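Local atomic coordinates of F5/8 type C domain protein (Bacteroides ovatus, PDB entry 4ZRX), a protein that is probably an alpha-L-fucosidase, a glycoside hydrolase that would release fucose from glycans, and also carries an F5/8 type C domain of the kind that often binds sugars. Residues 407-412 / 435-440; 359-364 / 378-383. One frame throughout, in Å; residues are numbered along the deposited sequence.

Interaction 1: residues 407-412 / 435-440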
loop_
_atom_site.group_PDB
_atom_site.type_symbol
_atom_site.label_atom_id
_atom_site.label_comp_id
_atom_site.label_asym_id
_atom_site.label_seq_id
_atom_site.Cartn_x
_atom_site.Cartn_y
_atom_site.Cartn_z
ATOM N N GLU A 407 13.929 -4.412 -24.092
ATOM C CA GLU A 407 13.515 -5.160 -25.256
ATOM C C GLU A 407 13.818 -6.633 -25.058
ATOM O O GLU A 407 14.702 -6.988 -24.307
ATOM C CB GLU A 407 14.243 -4.631 -26.496
ATOM C CG GLU A 407 13.894 -3.197 -26.763
ATOM C CD GLU A 407 14.876 -2.503 -27.675
ATOM O OE1 GLU A 407 16.022 -2.987 -27.901
ATOM O OE2 GLU A 407 14.504 -1.442 -28.165
ATOM N N ALA A 408 12.983 -7.471 -25.674
ATOM C CA ALA A 408 13.111 -8.928 -25.628
ATOM C C ALA A 408 13.255 -9.451 -27.028
ATOM O O ALA A 408 12.547 -9.005 -27.970
ATOM C CB ALA A 408 11.926 -9.525 -24.953
ATOM N N LEU A 409 14.244 -10.322 -27.208
ATOM C CA LEU A 409 14.492 -10.891 -28.515
ATOM C C LEU A 409 13.602 -12.090 -28.783
ATOM O O LEU A 409 13.859 -13.224 -28.245
ATOM C CB LEU A 409 15.935 -11.271 -28.635
ATOM C CG LEU A 409 16.340 -11.789 -29.999
ATOM C CD1 LEU A 409 15.986 -10.840 -31.091
ATOM C CD2 LEU A 409 17.848 -12.081 -30.018
ATOM N N THR A 410 12.629 -11.908 -29.658
ATOM C CA THR A 410 11.715 -13.005 -30.102
ATOM C C THR A 410 12.313 -13.718 -31.310
ATOM O O THR A 410 13.386 -13.307 -31.794
ATOM C CB THR A 410 10.333 -12.480 -30.469
ATOM O OG1 THR A 410 10.414 -11.791 -31.754
ATOM C CG2 THR A 410 9.815 -11.564 -29.420
ATOM N N ASP A 411 11.608 -14.755 -31.803
ATOM C CA ASP A 411 11.883 -15.456 -33.060
ATOM C C ASP A 411 11.814 -14.512 -34.257
ATOM O O ASP A 411 12.339 -14.811 -35.308
ATOM C CB ASP A 411 10.916 -16.682 -33.287
ATOM C CG ASP A 411 9.395 -16.312 -33.376
ATOM O OD1 ASP A 411 9.002 -15.172 -33.658
ATOM O OD2 ASP A 411 8.530 -17.197 -33.149
ATOM N N ASN A 412 11.097 -13.404 -34.077
ATOM C CA ASN A 412 10.893 -12.457 -35.197
ATOM C C ASN A 412 11.443 -11.055 -34.876
ATOM O O ASN A 412 10.894 -10.079 -35.389
ATOM C CB ASN A 412 9.424 -12.431 -35.546
ATOM C CG ASN A 412 9.133 -11.986 -36.985
ATOM O OD1 ASN A 412 10.031 -11.753 -37.761
ATOM N ND2 ASN A 412 7.869 -11.989 -37.352
ATOM N N ASN A 435 7.699 -14.945 -25.631
ATOM C CA ASN A 435 8.716 -15.982 -25.723
ATOM C C ASN A 435 9.956 -15.313 -26.285
ATOM O O ASN A 435 9.919 -14.755 -27.396
ATOM C CB ASN A 435 8.289 -17.145 -26.605
ATOM C CG ASN A 435 7.151 -17.949 -26.011
ATOM O OD1 ASN A 435 6.015 -17.838 -26.450
ATOM N ND2 ASN A 435 7.440 -18.735 -25.007
ATOM N N ALA A 436 11.056 -15.360 -25.526
ATOM C CA ALA A 436 12.293 -14.673 -25.899
ATOM C C ALA A 436 13.535 -15.422 -25.477
ATOM O O ALA A 436 13.482 -16.210 -24.506
ATOM C CB ALA A 436 12.320 -13.308 -25.290
ATOM N N ASN A 437 14.663 -15.109 -26.117
ATOM C CA ASN A 437 15.950 -15.788 -25.784
ATOM C C ASN A 437 17.034 -14.822 -25.304
ATOM O O ASN A 437 18.072 -15.271 -24.797
ATOM C CB ASN A 437 16.398 -16.675 -26.925
ATOM C CG ASN A 437 16.835 -15.880 -28.166
ATOM O OD1 ASN A 437 17.806 -15.165 -28.128
ATOM N ND2 ASN A 437 16.086 -15.977 -29.236
ATOM N N LYS A 438 16.782 -13.523 -25.405
ATOM C CA LYS A 438 17.625 -12.513 -24.878
ATOM C C LYS A 438 16.775 -11.329 -24.429
ATOM O O LYS A 438 15.660 -11.118 -24.911
ATOM C CB LYS A 438 18.639 -12.033 -25.905
ATOM C CG LYS A 438 19.777 -13.082 -26.281
ATOM C CD LYS A 438 20.694 -12.487 -27.306
ATOM C CE LYS A 438 22.034 -13.300 -27.540
ATOM N NZ LYS A 438 21.969 -14.787 -27.616
ATOM N N LEU A 439 17.364 -10.526 -23.546
ATOM C CA LEU A 439 16.806 -9.277 -23.130
ATOM C C LEU A 439 17.823 -8.225 -23.384
ATOM O O LEU A 439 19.050 -8.459 -23.276
ATOM C CB LEU A 439 16.521 -9.404 -21.634
ATOM C CG LEU A 439 15.386 -8.759 -20.984
ATOM C CD1 LEU A 439 14.004 -9.005 -21.578
ATOM C CD2 LEU A 439 15.467 -9.187 -19.501
ATOM N N ARG A 440 17.388 -7.047 -23.748
ATOM C CA ARG A 440 18.301 -5.921 -23.920
ATOM C C ARG A 440 17.785 -4.761 -23.103
ATOM O O ARG A 440 16.586 -4.479 -23.162
ATOM C CB ARG A 440 18.366 -5.516 -25.390
ATOM C CG ARG A 440 19.281 -4.364 -25.661
ATOM C CD ARG A 440 19.775 -4.357 -27.082
ATOM N NE ARG A 440 18.718 -4.030 -28.015
ATOM C CZ ARG A 440 18.784 -4.114 -29.338
ATOM N NH1 ARG A 440 19.888 -4.520 -29.948
ATOM N NH2 ARG A 440 17.737 -3.774 -30.050
HETATM O O HOH W 1 9.732 -15.794 -29.981
#

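Interaction 2: residues 359-364 / 378-383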
loop_
_atom_site.group_PDB
_atom_site.type_symbol
_atom_site.label_atom_id
_atom_site.label_comp_id
_atom_site.label_asym_id
_atom_site.label_seq_id
_atom_site.Cartn_x
_atom_site.Cartn_y
_atom_site.Cartn_z
ATOM N N ASN A 359 14.264 -17.291 -11.999
ATOM C CA ASN A 359 14.822 -16.198 -12.741
ATOM C C ASN A 359 15.347 -16.713 -14.073
ATOM O O ASN A 359 16.151 -17.605 -14.107
ATOM C CB ASN A 359 15.946 -15.600 -11.921
ATOM C CG ASN A 359 16.577 -14.421 -12.556
ATOM O OD1 ASN A 359 16.197 -13.945 -13.651
ATOM N ND2 ASN A 359 17.580 -13.941 -11.863
ATOM N N ARG A 360 14.869 -16.152 -15.154
ATOM C CA ARG A 360 15.179 -16.626 -16.486
ATOM C C ARG A 360 16.440 -16.011 -17.085
ATOM O O ARG A 360 16.924 -16.484 -18.106
ATOM C CB ARG A 360 13.999 -16.444 -17.428
ATOM C CG ARG A 360 12.646 -17.095 -16.964
ATOM C CD ARG A 360 12.750 -18.613 -16.715
ATOM N NE ARG A 360 13.113 -19.299 -17.916
ATOM C CZ ARG A 360 13.154 -20.621 -18.035
ATOM N NH1 ARG A 360 12.927 -21.427 -16.994
ATOM N NH2 ARG A 360 13.473 -21.132 -19.194
ATOM N N VAL A 361 16.956 -14.963 -16.472
ATOM C CA VAL A 361 18.172 -14.296 -16.944
ATOM C C VAL A 361 19.366 -15.138 -16.437
ATOM O O VAL A 361 19.474 -15.414 -15.250
ATOM C CB VAL A 361 18.279 -12.878 -16.439
ATOM C CG1 VAL A 361 19.583 -12.221 -16.784
ATOM C CG2 VAL A 361 17.124 -12.061 -17.031
ATOM N N LYS A 362 20.265 -15.422 -17.353
ATOM C CA LYS A 362 21.552 -15.984 -17.008
ATOM C C LYS A 362 22.485 -14.758 -16.894
ATOM O O LYS A 362 22.443 -13.822 -17.688
ATOM C CB LYS A 362 22.026 -16.845 -18.181
ATOM C CG LYS A 362 21.089 -17.930 -18.611
ATOM C CD LYS A 362 21.712 -18.753 -19.815
ATOM C CE LYS A 362 22.829 -19.610 -19.324
ATOM N NZ LYS A 362 23.337 -20.513 -20.400
ATOM N N ASN A 363 23.346 -14.803 -15.947
ATOM C CA ASN A 363 24.407 -13.820 -15.841
ATOM C C ASN A 363 23.897 -12.398 -15.699
ATOM O O ASN A 363 24.527 -11.477 -16.163
ATOM C CB ASN A 363 25.430 -14.019 -16.928
ATOM C CG ASN A 363 25.838 -15.497 -17.049
ATOM O OD1 ASN A 363 26.420 -16.070 -16.099
ATOM N ND2 ASN A 363 25.551 -16.120 -18.178
ATOM N N GLY A 364 22.782 -12.285 -14.981
ATOM C CA GLY A 364 22.117 -11.016 -14.734
ATOM C C GLY A 364 22.786 -10.103 -13.697
ATOM O O GLY A 364 22.416 -8.935 -13.578
ATOM N N TYR A 378 21.385 -9.558 -22.226
ATOM C CA TYR A 378 21.376 -10.662 -21.312
ATOM C C TYR A 378 20.741 -11.876 -21.967
ATOM O O TYR A 378 19.641 -11.824 -22.496
ATOM C CB TYR A 378 20.601 -10.314 -20.039
ATOM C CG TYR A 378 21.167 -9.120 -19.297
ATOM C CD1 TYR A 378 20.827 -7.830 -19.636
ATOM C CD2 TYR A 378 21.998 -9.292 -18.216
ATOM C CE1 TYR A 378 21.361 -6.777 -18.985
ATOM C CE2 TYR A 378 22.534 -8.224 -17.549
ATOM C CZ TYR A 378 22.229 -6.976 -17.893
ATOM O OH TYR A 378 22.784 -5.874 -17.230
ATOM N N ALA A 379 21.423 -13.008 -21.919
ATOM C CA ALA A 379 20.859 -14.274 -22.393
ATOM C C ALA A 379 19.818 -14.732 -21.377
ATOM O O ALA A 379 19.990 -14.580 -20.137
ATOM C CB ALA A 379 21.982 -15.355 -22.518
ATOM N N LEU A 380 18.763 -15.318 -21.900
ATOM C CA LEU A 380 17.787 -16.055 -21.125
ATOM C C LEU A 380 18.016 -17.541 -21.161
ATOM O O LEU A 380 18.649 -18.059 -22.117
ATOM C CB LEU A 380 16.383 -15.699 -21.612
ATOM C CG LEU A 380 16.092 -14.190 -21.603
ATOM C CD1 LEU A 380 14.696 -13.904 -22.185
ATOM C CD2 LEU A 380 16.215 -13.610 -20.215
ATOM N N LYS A 381 17.526 -18.248 -20.142
ATOM C CA LYS A 381 17.459 -19.717 -20.121
ATOM C C LYS A 381 16.640 -20.223 -21.312
ATOM O O LYS A 381 15.737 -19.523 -21.840
ATOM C CB LYS A 381 16.839 -20.279 -18.833
ATOM C CG LYS A 381 17.652 -20.050 -17.594
ATOM C CD LYS A 381 16.898 -20.592 -16.397
ATOM C CE LYS A 381 17.696 -20.415 -15.181
ATOM N NZ LYS A 381 16.903 -20.756 -13.991
ATOM N N SER A 382 16.998 -21.428 -21.755
ATOM C CA SER A 382 16.251 -22.119 -22.782
ATOM C C SER A 382 14.735 -22.157 -22.545
ATOM O O SER A 382 14.286 -22.483 -21.440
ATOM C CB SER A 382 16.766 -23.581 -22.934
ATOM O OG SER A 382 16.030 -24.182 -23.992
ATOM N N LYS A 383 13.987 -21.787 -23.597
ATOM C CA LYS A 383 12.521 -21.871 -23.673
ATOM C C LYS A 383 11.867 -20.950 -22.650
ATOM O O LYS A 383 11.004 -21.382 -21.884
ATOM C CB LYS A 383 12.025 -23.331 -23.508
ATOM C CG LYS A 383 12.492 -24.201 -24.674
ATOM C CD LYS A 383 11.956 -25.600 -24.576
ATOM C CE LYS A 383 12.203 -26.287 -25.898
ATOM N NZ LYS A 383 11.908 -27.737 -25.833
HETATM O O HOH W 2 23.922 -12.927 -20.300
HETATM O O HOH W 3 23.365 -6.412 -14.690
#

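Interaction 1: residues 407-412 / 435-440
Glu407 and Arg440 face each other across two antiparallel strands, 407-410 and 438-440, and are joined through both backbone and side chains. The main chains exchange a close pair of bonds, Glu407 N to Arg440 O at 2.8 Å and Arg440 N to Glu407 O at 2.7 Å. The side chains run alongside each other, pointing the same way. Arg440 lies side-on, and its NE and NH2 both donate to Glu407 OE1, NH2 at 2.9 Å. That oxygen lies almost in the guanidinium plane, whereas the carboxylate is turned 56° from it. OE1 also takes a salt bridge from Arg442, and Trp414 forms a cation-pi contact with Arg440, so long, charged side chains suit this partly exposed face. On the same face, with CG anti to the backbone N (chi1 -176°), Leu409 lays CD2 3.6 Å from Asn437 OD1 and beside the aliphatic part of Lys438, an apolar cover that Trp414 also touches.

The other face is tightly packed and apolar. Ala408 CB sits 3.8 Å from Ala436 CB and 4.0 Å from Leu439 CD1; a small residue suits Ala408, which Val417 and Val434 also touch. Strands 401-410 and 438-446 are the two inner ones of a four-stranded antiparallel sheet, part of the beta-sandwich region that follows, in the sequence, the TIM barrel that probably carries the active site. At Asn437 the chain turns a corner, leaving strand 433-436 for strand 438-446, and Asn437 N closes the pairing by donating to Leu409 O at 3.0 Å.

Past this pairing the contact loosens. Thr410 OG1 accepts from Asn412 N in an ST turn and also bonds to Gly413 O. At this end a water bridges Asp411 N and Asn435 O, the latter at 2.8 Å.

Interaction 2: residues 359-364 / 378-383
Lys381 climbs across the side chain of Arg360 at about a right angle. Its CB lies over one face of the guanidinium, 3.5 Å from Arg360 NH2; CG passes Arg360 O; CD nears Asn359 O and Arg360 CZ; CE continues along the same carbonyl; and NZ makes a weak 3.2 Å bond to Asn359 O. Arg360 folds at chi2 (-58°) and chi3 (-62°), which brings its guanidinium to Lys381, whose chain stays extended. The lysine's ammonium finds a stronger partner in Asp358, which also salt-bridges Arg360 and probably offsets the like charges.

Beneath, the loop after helix 339-356 pairs with the edge strand 374-381 through a single bridge, Val361 with Leu380. It is flanked by Lys381 N to Arg360 O at 2.8 Å and Lys362 N to Ala379 O at 2.9 Å. An Asx turn, Asn359 OD1 accepting from Val361 N, shapes the loop. Branched Val361 serves two neighbours: CG1 meets Tyr378 CB, and CG2 meets Leu380 CD2 at 3.7 Å. Replacing Arg360 with an alanine would probably leave Asp358 with one cation fewer and uncover the flank of Lys381. Gly364 CA lies close to Tyr378 CD2, and a water links Gly364 O to Tyr378 OH.

In the fold
Interactions 1 and 2 meet in one antiparallel sheet, where strand 374-381 borders strand 438-446: Leu439 O is 2.8 Å from Tyr378 N and Asn437 O is 3.0 Å from Leu380 N, both probable hydrogen bonds. Interaction 1 joins two inner strands, whereas interaction 2 adds a loop to the outer strand of that sheet. Both are partly buried, with apolar contacts inward and charged groups toward the surface. Their electrostatics differ: residues 407-412 and 435-440 pair opposite charges directly across strands, while in interaction 2 two cations share Asp358, just before residues 359-364. Leu380 packs against Ala436, linking their apolar sides.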